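Local atomic coordinates of putative rhamnosidase (Streptomyces avermitilis, PDB entry 3W5M), a protein that hydrolyses terminal non-reducing alpha-L-rhamnose residues from rhamnosides such as the citrus flavonoids naringin, rutin and hesperidin, and from gum arabic. Residues L18-A23 with S106-G111; N334-G339 with T362-P367; G339-A344 with D477-I482; R396-A401 with A464-P469. One frame throughout, in Å; residues are numbered along the deposited sequence. Where two conformers were deposited one is given.

Overall arrangement
Followed from the N terminus, interaction 1 comes first: it closes a loop of 82 intervening residues inside the N-terminal immunoglobulin-like domain, setting the bend at 18-23 against edge strand 106-110. The other three fall within the alpha-L-rhamnosidase N-terminal domain. Interaction 2 joins the hairpin at the edge of a seven-stranded sheet to the loop between strands 353-360 and 368-377. Interaction 3 shares G339 with it and crosses it along the chain, carrying loop 339-344 to the start of strand 480-493 in the ten-stranded sheet. Nested inside interaction 3, interaction 4 ties the start of strand 398-407 to loop 464-469; the centres of interactions 3 and 4 lie about 20 Å apart.

Interaction 1 (L18-A23 with S106-G111); sequences LGLDAA and SWWETG
L18 runs beside E109 as a parallel beta bridge, their CA atoms 4.9 Å apart, and the chain then turns a corner at G19. E109 O takes two backbone donors at that corner: G19 N at 2.7 Å, well tilted from the carbonyl plane, and L20 N, in that plane and straighter at 168°. With phi at 92°, a side chain on G19 would jam against the preceding carbonyl oxygen, so the corner calls for glycine. Beyond it the pairing loosens: G111 N reaches L20 O in a weak bond, and T110 CA makes a CH...O contact with L20 O at 3.2 Å.

L18 and E109 point the same way and lie alongside each other. With its CG trans to the backbone N (chi1 179°), L18 brings CD1 to 3.6 Å from E109 CD and about as near to both carboxylate oxygens. L20 CD2 meets W108 CD1 at 4.0 Å, the two side chains slanting past each other. The E109 carboxylate itself is paired with R85 and R320, while D21 holds M113 N with OD1 and Y356 with OD2.

Strand 106-110 is an edge strand of the immunoglobulin-like domain's sheet, next to strand 85-94. Its other flank receives the 18-20 bend, and L18 also touches T358 and D360 of strand 353-360, where this domain meets a sheet of the alpha-L-rhamnosidase N-terminal domain.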
loop_
_atom_site.group_PDB
_atom_site.type_symbol
_atom_site.label_atom_id
_atom_site.label_comp_id
_atom_site.label_asym_id
_atom_site.label_seq_id
_atom_site.Cartn_x
_atom_site.Cartn_y
_atom_site.Cartn_z
ATOM N N LEU A 18 -12.875 -5.839 -17.018
ATOM C CA LEU A 18 -14.309 -5.740 -16.792
ATOM C C LEU A 18 -14.565 -4.485 -15.983
ATOM O O LEU A 18 -14.147 -4.385 -14.810
ATOM C CB LEU A 18 -14.777 -6.957 -15.981
ATOM C CG LEU A 18 -16.254 -7.062 -15.591
ATOM C CD1 LEU A 18 -17.101 -7.468 -16.787
ATOM C CD2 LEU A 18 -16.411 -8.131 -14.517
ATOM N N GLY A 19 -15.280 -3.527 -16.576
ATOM C CA GLY A 19 -15.633 -2.291 -15.858
ATOM C C GLY A 19 -14.583 -1.199 -16.083
ATOM O O GLY A 19 -14.096 -0.599 -15.135
ATOM N N LEU A 20 -14.238 -0.961 -17.336
ATOM C CA LEU A 20 -13.188 -0.017 -17.718
ATOM C C LEU A 20 -13.875 1.252 -18.209
ATOM O O LEU A 20 -14.671 1.195 -19.157
ATOM C CB LEU A 20 -12.318 -0.620 -18.826
ATOM C CG LEU A 20 -11.115 0.199 -19.310
ATOM C CD1 LEU A 20 -10.028 0.222 -18.250
ATOM C CD2 LEU A 20 -10.544 -0.386 -20.593
ATOM N N ASP A 21 -13.554 2.392 -17.597
ATOM C CA ASP A 21 -14.228 3.636 -17.930
ATOM C C ASP A 21 -13.509 4.570 -18.914
ATOM O O ASP A 21 -14.073 5.604 -19.276
ATOM C CB ASP A 21 -14.651 4.392 -16.645
ATOM C CG ASP A 21 -15.951 3.835 -16.039
ATOM O OD1 ASP A 21 -16.645 3.049 -16.718
ATOM O OD2 ASP A 21 -16.282 4.176 -14.881
ATOM N N ALA A 22 -12.307 4.203 -19.368
ATOM C CA ALA A 22 -11.549 5.021 -20.330
ATOM C C ALA A 22 -12.387 5.310 -21.583
ATOM O O ALA A 22 -13.014 4.398 -22.134
ATOM C CB ALA A 22 -10.247 4.324 -20.715
ATOM N N ALA A 23 -12.435 6.579 -22.011
ATOM C CA ALA A 23 -13.109 6.925 -23.273
ATOM C C ALA A 23 -12.372 6.367 -24.504
ATOM O O ALA A 23 -12.984 5.986 -25.535
ATOM C CB ALA A 23 -13.286 8.441 -23.387
ATOM N N SER A 106 -10.938 -10.829 -28.580
ATOM C CA SER A 106 -10.872 -10.562 -27.152
ATOM C C SER A 106 -11.934 -9.517 -26.828
ATOM O O SER A 106 -12.721 -9.156 -27.700
ATOM C CB SER A 106 -9.469 -10.078 -26.752
ATOM O OG SER A 106 -9.373 -10.032 -25.321
ATOM N N TRP A 107 -11.982 -9.028 -25.592
ATOM C CA TRP A 107 -13.007 -8.055 -25.263
ATOM C C TRP A 107 -12.587 -7.162 -24.101
ATOM O O TRP A 107 -11.678 -7.521 -23.315
ATOM C CB TRP A 107 -14.356 -8.760 -24.953
ATOM C CG TRP A 107 -14.318 -9.774 -23.823
ATOM C CD1 TRP A 107 -14.201 -11.150 -23.948
ATOM C CD2 TRP A 107 -14.432 -9.512 -22.406
ATOM N NE1 TRP A 107 -14.204 -11.736 -22.701
ATOM C CE2 TRP A 107 -14.356 -10.762 -21.740
ATOM C CE3 TRP A 107 -14.581 -8.344 -21.632
ATOM C CZ2 TRP A 107 -14.429 -10.877 -20.348
ATOM C CZ3 TRP A 107 -14.645 -8.460 -20.238
ATOM C CH2 TRP A 107 -14.568 -9.721 -19.610
ATOM N N TRP A 108 -13.205 -5.986 -24.024
ATOM C CA TRP A 108 -13.244 -5.223 -22.760
ATOM C C TRP A 108 -14.685 -4.824 -22.510
ATOM O O TRP A 108 -15.489 -4.803 -23.441
ATOM C CB TRP A 108 -12.306 -4.009 -22.780
ATOM C CG TRP A 108 -12.818 -2.788 -23.516
ATOM C CD1 TRP A 108 -13.490 -1.722 -22.983
ATOM C CD2 TRP A 108 -12.671 -2.506 -24.917
ATOM N NE1 TRP A 108 -13.775 -0.797 -23.964
ATOM C CE2 TRP A 108 -13.278 -1.247 -25.159
ATOM C CE3 TRP A 108 -12.064 -3.186 -25.988
ATOM C CZ2 TRP A 108 -13.302 -0.663 -26.426
ATOM C CZ3 TRP A 108 -12.092 -2.609 -27.249
ATOM C CH2 TRP A 108 -12.698 -1.354 -27.456
ATOM N N GLU A 109 -15.026 -4.536 -21.264
ATOM C CA GLU A 109 -16.375 -4.123 -20.946
ATOM C C GLU A 109 -16.347 -2.814 -20.171
ATOM O O GLU A 109 -15.648 -2.689 -19.168
ATOM C CB GLU A 109 -17.108 -5.233 -20.167
ATOM C CG GLU A 109 -18.572 -4.919 -19.891
ATOM C CD GLU A 109 -19.304 -6.058 -19.192
ATOM O OE1 GLU A 109 -19.202 -7.208 -19.673
ATOM O OE2 GLU A 109 -19.998 -5.818 -18.178
ATOM N N THR A 110 -17.120 -1.830 -20.640
ATOM C CA THR A 110 -17.192 -0.554 -19.941
ATOM C C THR A 110 -17.976 -0.682 -18.655
ATOM O O THR A 110 -18.891 -1.539 -18.516
ATOM C CB THR A 110 -17.803 0.546 -20.840
ATOM O OG1 THR A 110 -19.119 0.152 -21.248
ATOM C CG2 THR A 110 -16.952 0.738 -22.060
ATOM N N GLY A 111 -17.627 0.172 -17.698
ATOM C CA GLY A 111 -18.446 0.328 -16.514
ATOM C C GLY A 111 -19.547 1.358 -16.699
ATOM O O GLY A 111 -20.070 1.566 -17.813
#

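Interaction 2 (N334-G339 with T362-P367); sequences NGRRVG and TSSVRP
S364 OG is held by two waters that carry it across to the backbone of the other segment. One lies 2.9 Å from S364 OG and donates to N334 O; the second, 2.6 Å from S364 OG, donates to R336 O. The extended side chain of R336 passes close by, with CD 4.0 Å from S364 OG. N334 and G335, both at positive phi, form the two-residue turn of a beta hairpin linking strands 328-333 and 336-337, with angles consistent with type I'. Strand 336-337 is the edge of a seven-stranded antiparallel sheet, and the backbone of N334 is bonded to A371 of strand 368-377, beyond strand 328-333.

From this turn the side chain of N334 runs antiparallel to that of R366. Its amide is stacked on the guanidinium with the planes 18° apart, and N334 CB sits over one face, 3.7 Å from R366 NE and displaced toward the rim. R366 reaches back with an extended chain, chi2 177° and chi3 180°. With an alanine here, the amide is gone and the guanidinium of R366 would probably lose part of its stacking partner and turn more freely. P451 touches both N334 and R366.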
loop_
_atom_site.group_PDB
_atom_site.type_symbol
_atom_site.label_atom_id
_atom_site.label_comp_id
_atom_site.label_asym_id
_atom_site.label_seq_id
_atom_site.Cartn_x
_atom_site.Cartn_y
_atom_site.Cartn_z
ATOM N N ASN A 334 -26.528 -14.523 -2.457
ATOM C CA ASN A 334 -27.117 -15.896 -2.415
ATOM C C ASN A 334 -26.135 -16.918 -1.875
ATOM O O ASN A 334 -25.858 -17.936 -2.517
ATOM C CB ASN A 334 -27.613 -16.292 -3.803
ATOM C CG ASN A 334 -28.729 -15.394 -4.292
ATOM O OD1 ASN A 334 -28.802 -15.055 -5.484
ATOM N ND2 ASN A 334 -29.597 -14.991 -3.378
ATOM N N GLY A 335 -25.563 -16.598 -0.716
ATOM C CA GLY A 335 -24.682 -17.502 0.011
ATOM C C GLY A 335 -23.265 -17.674 -0.510
ATOM O O GLY A 335 -22.576 -18.566 -0.071
ATOM N N ARG A 336 -22.821 -16.808 -1.419
ATOM C CA ARG A 336 -21.521 -16.922 -2.057
ATOM C C ARG A 336 -20.874 -15.534 -2.069
ATOM O O ARG A 336 -21.501 -14.557 -2.485
ATOM C CB ARG A 336 -21.691 -17.441 -3.491
ATOM C CG ARG A 336 -20.420 -17.487 -4.314
ATOM C CD ARG A 336 -20.569 -18.402 -5.529
ATOM N NE ARG A 336 -19.572 -18.099 -6.564
ATOM C CZ ARG A 336 -18.385 -18.697 -6.682
ATOM N NH1 ARG A 336 -18.016 -19.653 -5.831
ATOM N NH2 ARG A 336 -17.560 -18.343 -7.655
ATOM N N ARG A 337 -19.641 -15.453 -1.578
ATOM C CA ARG A 337 -18.880 -14.203 -1.610
ATOM C C ARG A 337 -18.702 -13.726 -3.046
ATOM O O ARG A 337 -18.477 -14.530 -3.944
ATOM C CB ARG A 337 -17.528 -14.492 -0.985
ATOM C CG ARG A 337 -16.802 -13.301 -0.412
ATOM C CD ARG A 337 -15.787 -12.846 -1.405
ATOM N NE ARG A 337 -14.489 -12.660 -0.776
ATOM C CZ ARG A 337 -13.660 -11.679 -1.098
ATOM N NH1 ARG A 337 -14.014 -10.776 -2.020
ATOM N NH2 ARG A 337 -12.487 -11.597 -0.490
ATOM N N VAL A 338 -18.791 -12.410 -3.283
ATOM C CA VAL A 338 -18.684 -11.886 -4.629
ATOM C C VAL A 338 -17.209 -11.481 -4.835
ATOM O O VAL A 338 -16.657 -10.671 -4.047
ATOM C CB VAL A 338 -19.584 -10.643 -4.822
ATOM C CG1 VAL A 338 -19.363 -10.024 -6.189
ATOM C CG2 VAL A 338 -21.062 -10.974 -4.611
ATOM N N GLY A 339 -16.597 -12.034 -5.878
ATOM C CA GLY A 339 -15.218 -11.718 -6.251
ATOM C C GLY A 339 -14.139 -12.240 -5.325
ATOM O O GLY A 339 -14.372 -13.122 -4.495
ATOM N N THR A 362 -23.429 -13.198 -13.058
ATOM C CA THR A 362 -24.442 -13.862 -13.876
ATOM C C THR A 362 -24.868 -15.207 -13.273
ATOM O O THR A 362 -26.063 -15.504 -13.196
ATOM C CB THR A 362 -23.938 -14.056 -15.320
ATOM O OG1 THR A 362 -23.636 -12.778 -15.873
ATOM C CG2 THR A 362 -25.026 -14.708 -16.220
ATOM N N SER A 363 -23.905 -15.999 -12.817
ATOM C CA SER A 363 -24.235 -17.377 -12.396
ATOM C C SER A 363 -24.673 -17.476 -10.939
ATOM O O SER A 363 -25.068 -18.559 -10.470
ATOM C CB SER A 363 -23.082 -18.337 -12.705
ATOM O OG SER A 363 -21.938 -17.981 -11.963
ATOM N N SER A 364 -24.641 -16.342 -10.234
ATOM C CA SER A 364 -25.060 -16.251 -8.851
ATOM C C SER A 364 -26.502 -15.821 -8.659
ATOM O O SER A 364 -27.079 -16.087 -7.619
ATOM C CB SER A 364 -24.146 -15.294 -8.080
ATOM O OG SER A 364 -23.230 -15.994 -7.268
ATOM N N VAL A 365 -27.101 -15.154 -9.640
ATOM C CA VAL A 365 -28.479 -14.685 -9.455
ATOM C C VAL A 365 -29.443 -15.848 -9.663
ATOM O O VAL A 365 -29.088 -16.811 -10.330
ATOM C CB VAL A 365 -28.854 -13.521 -10.400
ATOM C CG1 VAL A 365 -28.033 -12.283 -10.061
ATOM C CG2 VAL A 365 -28.641 -13.909 -11.848
ATOM N N ARG A 366 -30.633 -15.732 -9.089
ATOM C CA ARG A 366 -31.647 -16.800 -9.098
ATOM C C ARG A 366 -33.004 -16.301 -9.540
ATOM O O ARG A 366 -33.333 -15.119 -9.335
ATOM C CB ARG A 366 -31.829 -17.364 -7.682
ATOM C CG ARG A 366 -30.604 -18.009 -7.081
ATOM C CD ARG A 366 -30.909 -18.449 -5.652
ATOM N NE ARG A 366 -29.742 -19.089 -5.044
ATOM C CZ ARG A 366 -29.677 -19.547 -3.794
ATOM N NH1 ARG A 366 -30.730 -19.487 -2.980
ATOM N NH2 ARG A 366 -28.550 -20.097 -3.371
ATOM N N PRO A 367 -33.823 -17.208 -10.118
ATOM C CA PRO A 367 -35.244 -16.913 -10.237
ATOM C C PRO A 367 -35.849 -16.895 -8.857
ATOM O O PRO A 367 -35.460 -17.691 -8.009
ATOM C CB PRO A 367 -35.802 -18.123 -11.009
ATOM C CG PRO A 367 -34.779 -19.201 -10.884
ATOM C CD PRO A 367 -33.461 -18.465 -10.808
HETATM O O HOH W 1 -24.704 -17.764 -5.509
HETATM O O HOH W 2 -22.023 -14.584 -5.413
#

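Interaction 3 (G339-A344 with D477-I482); sequences GRDQLA and DGPVRI
R481 and D341 both turn CG opposite their own carbonyl carbon (chi1 -62° for R481), which lays the two side chains alongside each other, pointing the same way. R481 then runs out fully extended and grips D341 side-on with two nitrogens, both on OD1. R481 NE meets D341 OD1 at 3.0 Å, nearly head-on to the C-O bond and with the N-H close to straight at 166°; R481 NH2 comes in at 3.3 Å on the syn lone pair of that oxygen. OD1 lies in the guanidinium plane, and carboxylate and guanidinium are nearly coplanar, 18° apart. P479 CB packs against the same carboxylate, 3.4 Å from D341 CG.

The backbones meet next door: Q342 N donates to V480 O at 2.8 Å, while a water bridges Q342 O and V480 N. Q342 bends at chi2, and its NE2 lies 3.6 Å from I482 CD1. Another water receives N-H groups from Q342 NE2 and I482 N and donates to R340 O. In this way loop 339-344 docks on the opening residues of strand 480-493, whose V480 and I482 also rest on M592 of strand 587-594.

D341 OD2 has its own partners, Y359 and a water at 2.7 Å. With one oxygen held by two N-H groups of R481 and the other by hydroxyl and water, the buried carboxylate is likely to stay charged and fixed in its rotation. In one of its two modelled conformers R340 lays a guanidinium face over R481 CD, where the D341 carboxylate probably offsets both neighbouring positive charges.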
loop_
_atom_site.group_PDB
_atom_site.type_symbol
_atom_site.label_atom_id
_atom_site.label_comp_id
_atom_site.label_asym_id
_atom_site.label_seq_id
_atom_site.Cartn_x
_atom_site.Cartn_y
_atom_site.Cartn_z
ATOM N N GLY A 339 -16.597 -12.034 -5.878
ATOM C CA GLY A 339 -15.218 -11.718 -6.251
ATOM C C GLY A 339 -14.139 -12.240 -5.325
ATOM O O GLY A 339 -14.372 -13.122 -4.495
ATOM N N ARG A 340 -12.931 -11.732 -5.502
ATOM C CA ARG A 340 -11.788 -12.175 -4.727
ATOM C C ARG A 340 -10.933 -10.986 -4.290
ATOM O O ARG A 340 -9.728 -11.123 -4.065
ATOM C CB ARG A 340 -10.969 -13.184 -5.548
ATOM C CG ARG A 340 -10.618 -12.734 -6.964
ATOM C CD ARG A 340 -10.060 -13.897 -7.772
ATOM N NE ARG A 340 -9.297 -13.497 -8.955
ATOM C CZ ARG A 340 -7.976 -13.504 -9.008
ATOM N NH1 ARG A 340 -7.274 -13.863 -7.941
ATOM N NH2 ARG A 340 -7.358 -13.152 -10.113
ATOM N N ASP A 341 -11.554 -9.818 -4.173
ATOM C CA ASP A 341 -10.792 -8.620 -3.811
ATOM C C ASP A 341 -10.701 -8.572 -2.301
ATOM O O ASP A 341 -11.566 -9.098 -1.609
ATOM C CB ASP A 341 -11.469 -7.327 -4.301
ATOM C CG ASP A 341 -11.498 -7.185 -5.831
ATOM O OD1 ASP A 341 -10.877 -7.984 -6.585
ATOM O OD2 ASP A 341 -12.130 -6.194 -6.284
ATOM N N GLN A 342 -9.667 -7.909 -1.797
ATOM C CA GLN A 342 -9.511 -7.676 -0.372
ATOM C C GLN A 342 -9.445 -6.161 -0.169
ATOM O O GLN A 342 -8.925 -5.451 -1.037
ATOM C CB GLN A 342 -8.203 -8.289 0.109
ATOM C CG GLN A 342 -8.039 -9.777 -0.223
ATOM C CD GLN A 342 -8.989 -10.666 0.585
ATOM O OE1 GLN A 342 -9.408 -10.325 1.693
ATOM N NE2 GLN A 342 -9.348 -11.817 0.015
ATOM N N LEU A 343 -9.925 -5.683 0.983
ATOM C CA LEU A 343 -9.809 -4.248 1.318
ATOM C C LEU A 343 -10.376 -3.306 0.243
ATOM O O LEU A 343 -9.829 -2.222 0.017
ATOM C CB LEU A 343 -8.329 -3.915 1.622
ATOM C CG LEU A 343 -7.604 -4.871 2.566
ATOM C CD1 LEU A 343 -6.139 -4.442 2.639
ATOM C CD2 LEU A 343 -8.233 -4.781 3.942
ATOM N N ALA A 344 -11.460 -3.713 -0.423
ATOM C CA ALA A 344 -12.082 -2.903 -1.475
ATOM C C ALA A 344 -12.742 -1.741 -0.753
ATOM O O ALA A 344 -13.346 -1.949 0.291
ATOM C CB ALA A 344 -13.141 -3.707 -2.209
ATOM N N ASP A 477 -6.070 0.993 -10.488
ATOM C CA ASP A 477 -5.049 -0.003 -10.133
ATOM C C ASP A 477 -5.678 -1.404 -10.021
ATOM O O ASP A 477 -6.905 -1.521 -9.967
ATOM C CB ASP A 477 -4.359 0.402 -8.812
ATOM C CG ASP A 477 -5.353 0.700 -7.650
ATOM O OD1 ASP A 477 -6.514 1.212 -7.810
ATOM O OD2 ASP A 477 -4.924 0.447 -6.507
ATOM N N GLY A 478 -4.845 -2.456 -10.022
ATOM C CA GLY A 478 -5.329 -3.818 -9.703
ATOM C C GLY A 478 -5.785 -3.898 -8.274
ATOM O O GLY A 478 -5.038 -3.551 -7.377
ATOM N N PRO A 479 -7.019 -4.372 -8.049
ATOM C CA PRO A 479 -7.537 -4.603 -6.722
ATOM C C PRO A 479 -6.581 -5.474 -5.913
ATOM O O PRO A 479 -5.866 -6.310 -6.470
ATOM C CB PRO A 479 -8.820 -5.378 -7.004
ATOM C CG PRO A 479 -9.293 -4.827 -8.320
ATOM C CD PRO A 479 -8.006 -4.721 -9.097
ATOM N N VAL A 480 -6.504 -5.230 -4.620
ATOM C CA VAL A 480 -5.667 -6.038 -3.753
ATOM C C VAL A 480 -6.295 -7.439 -3.719
ATOM O O VAL A 480 -7.502 -7.561 -3.540
ATOM C CB VAL A 480 -5.656 -5.445 -2.331
ATOM C CG1 VAL A 480 -5.021 -6.414 -1.324
ATOM C CG2 VAL A 480 -4.901 -4.102 -2.318
ATOM N N ARG A 481 -5.475 -8.471 -3.937
ATOM C CA ARG A 481 -5.990 -9.856 -3.866
ATOM C C ARG A 481 -4.941 -10.723 -3.202
ATOM O O ARG A 481 -3.790 -10.326 -3.116
ATOM C CB ARG A 481 -6.328 -10.425 -5.269
ATOM C CG ARG A 481 -7.433 -9.645 -5.988
ATOM C CD ARG A 481 -7.631 -10.159 -7.403
ATOM N NE ARG A 481 -8.660 -9.336 -7.999
ATOM C CZ ARG A 481 -8.790 -9.088 -9.285
ATOM N NH1 ARG A 481 -7.960 -9.620 -10.169
ATOM N NH2 ARG A 481 -9.770 -8.295 -9.670
ATOM N N ILE A 482 -5.350 -11.885 -2.676
ATOM C CA ILE A 482 -4.377 -12.856 -2.133
ATOM C C ILE A 482 -3.615 -13.440 -3.306
ATOM O O ILE A 482 -4.222 -13.933 -4.275
ATOM C CB ILE A 482 -5.096 -13.964 -1.323
ATOM C CG1 ILE A 482 -5.785 -13.324 -0.112
ATOM C CG2 ILE A 482 -4.130 -15.100 -0.915
ATOM C CD1 ILE A 482 -6.772 -14.233 0.573
HETATM O O HOH W 3 -8.151 -12.748 -2.577
HETATM O O HOH W 4 -12.465 -6.312 -8.988
HETATM O O HOH W 5 -8.778 -3.890 -3.365
#

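Interaction 4 (R396-A401 with A464-P469); sequences RPALLA and ADNDVP
The side chain of R396 stands roughly perpendicular to that of D465, with guanidinium and carboxylate planes 60° apart, which gives no flat two-point grip; the salt bridge runs through NH1. R396 NH1 approaches D465 OD1, which lies at the edge of the guanidinium near its plane; the modelled 2.5 Å is unusually short and doubtful. A bend at chi3 (-130°) turns the end of R396 so that NE meets a second acid, E131.

N466 approaches from the loop and points at the backbone of R396: its ND2 donates to R396 O at 2.8 Å, almost in line with the C=O bond (173°). The same ND2 lies 3.8 Å from A398 CB, which also meets A464 CB at 3.6 Å. A leucine in place of N466 would probably leave R396 O without its amide donor and set an apolar group against it. These contacts fasten the start of strand 398-407, in the five-stranded sheet, to the loop that passes from strand 459-463 to strand 471-474.

A water accepts from R396 N and donates weakly to D465 OD1. Set between D465 and E131, the positive charge of R396 is probably well balanced by two acids.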
loop_
_atom_site.group_PDB
_atom_site.type_symbol
_atom_site.label_atom_id
_atom_site.label_comp_id
_atom_site.label_asym_id
_atom_site.label_seq_id
_atom_site.Cartn_x
_atom_site.Cartn_y
_atom_site.Cartn_z
ATOM N N ARG A 396 -18.446 7.373 10.128
ATOM C CA ARG A 396 -19.161 6.105 9.968
ATOM C C ARG A 396 -18.973 5.630 8.552
ATOM O O ARG A 396 -19.075 6.438 7.603
ATOM C CB ARG A 396 -20.668 6.283 10.189
ATOM C CG ARG A 396 -21.067 6.554 11.624
ATOM C CD ARG A 396 -22.463 7.143 11.710
ATOM N NE ARG A 396 -22.454 8.342 12.547
ATOM C CZ ARG A 396 -22.218 9.570 12.089
ATOM N NH1 ARG A 396 -21.986 9.767 10.799
ATOM N NH2 ARG A 396 -22.225 10.608 12.917
ATOM N N PRO A 397 -18.749 4.319 8.380
ATOM C CA PRO A 397 -18.667 3.867 6.995
ATOM C C PRO A 397 -20.005 3.728 6.263
ATOM O O PRO A 397 -21.076 3.521 6.873
ATOM C CB PRO A 397 -17.929 2.514 7.106
ATOM C CG PRO A 397 -18.203 2.056 8.479
ATOM C CD PRO A 397 -18.333 3.285 9.336
ATOM N N ALA A 398 -19.927 3.836 4.947
ATOM C CA ALA A 398 -21.087 3.773 4.095
ATOM C C ALA A 398 -20.850 2.899 2.870
ATOM O O ALA A 398 -19.732 2.790 2.389
ATOM C CB ALA A 398 -21.519 5.198 3.683
ATOM N N LEU A 399 -21.927 2.285 2.389
ATOM C CA LEU A 399 -21.939 1.374 1.231
ATOM C C LEU A 399 -22.746 1.964 0.071
ATOM O O LEU A 399 -23.825 2.526 0.277
ATOM C CB LEU A 399 -22.584 0.031 1.642
ATOM C CG LEU A 399 -22.755 -1.006 0.533
ATOM C CD1 LEU A 399 -21.440 -1.611 0.056
ATOM C CD2 LEU A 399 -23.738 -2.105 0.966
ATOM N N LEU A 400 -22.264 1.757 -1.153
ATOM C CA LEU A 400 -23.035 2.043 -2.355
ATOM C C LEU A 400 -23.025 0.785 -3.221
ATOM O O LEU A 400 -21.962 0.245 -3.554
ATOM C CB LEU A 400 -22.430 3.241 -3.114
ATOM C CG LEU A 400 -23.233 3.783 -4.301
ATOM C CD1 LEU A 400 -24.453 4.534 -3.770
ATOM C CD2 LEU A 400 -22.375 4.703 -5.143
ATOM N N ALA A 401 -24.207 0.257 -3.542
ATOM C CA ALA A 401 -24.242 -0.988 -4.347
ATOM C C ALA A 401 -25.383 -0.968 -5.362
ATOM O O ALA A 401 -26.490 -0.524 -5.040
ATOM C CB ALA A 401 -24.365 -2.204 -3.434
ATOM N N ALA A 464 -26.514 7.617 4.696
ATOM C CA ALA A 464 -25.228 8.069 5.186
ATOM C C ALA A 464 -25.186 9.595 5.241
ATOM O O ALA A 464 -25.807 10.266 4.419
ATOM C CB ALA A 464 -24.152 7.566 4.254
ATOM N N ASP A 465 -24.461 10.135 6.210
ATOM C CA ASP A 465 -24.342 11.585 6.369
ATOM C C ASP A 465 -22.954 12.032 5.941
ATOM O O ASP A 465 -22.520 13.152 6.224
ATOM C CB ASP A 465 -24.623 11.993 7.824
ATOM C CG ASP A 465 -23.492 11.625 8.771
ATOM O OD1 ASP A 465 -22.933 10.514 8.638
ATOM O OD2 ASP A 465 -23.161 12.451 9.653
ATOM N N ASN A 466 -22.271 11.119 5.258
ATOM C CA ASN A 466 -20.952 11.338 4.704
ATOM C C ASN A 466 -20.984 12.337 3.549
ATOM O O ASN A 466 -21.904 12.323 2.719
ATOM C CB ASN A 466 -20.402 9.992 4.183
ATOM C CG ASN A 466 -20.534 8.840 5.202
ATOM O OD1 ASN A 466 -21.556 8.671 5.862
ATOM N ND2 ASN A 466 -19.502 8.021 5.294
ATOM N N ASP A 467 -19.972 13.198 3.479
ATOM C CA ASP A 467 -19.748 13.999 2.281
ATOM C C ASP A 467 -19.664 13.069 1.069
ATOM O O ASP A 467 -19.038 12.013 1.135
ATOM C CB ASP A 467 -18.446 14.804 2.413
ATOM C CG ASP A 467 -18.481 15.794 3.577
ATOM O OD1 ASP A 467 -19.304 16.740 3.553
ATOM O OD2 ASP A 467 -17.676 15.628 4.518
ATOM N N VAL A 468 -20.322 13.448 -0.018
ATOM C CA VAL A 468 -20.313 12.681 -1.243
ATOM C C VAL A 468 -19.021 12.997 -2.000
ATOM O O VAL A 468 -18.728 14.180 -2.247
ATOM C CB VAL A 468 -21.530 13.045 -2.141
ATOM C CG1 VAL A 468 -21.465 12.298 -3.458
ATOM C CG2 VAL A 468 -22.854 12.749 -1.439
ATOM N N PRO A 469 -18.234 11.960 -2.371
ATOM C CA PRO A 469 -17.049 12.195 -3.209
ATOM C C PRO A 469 -17.434 12.898 -4.489
ATOM O O PRO A 469 -18.473 12.577 -5.056
ATOM C CB PRO A 469 -16.558 10.783 -3.573
ATOM C CG PRO A 469 -17.145 9.889 -2.537
ATOM C CD PRO A 469 -18.380 10.544 -1.977
HETATM O O HOH W 6 -19.651 9.611 8.211
#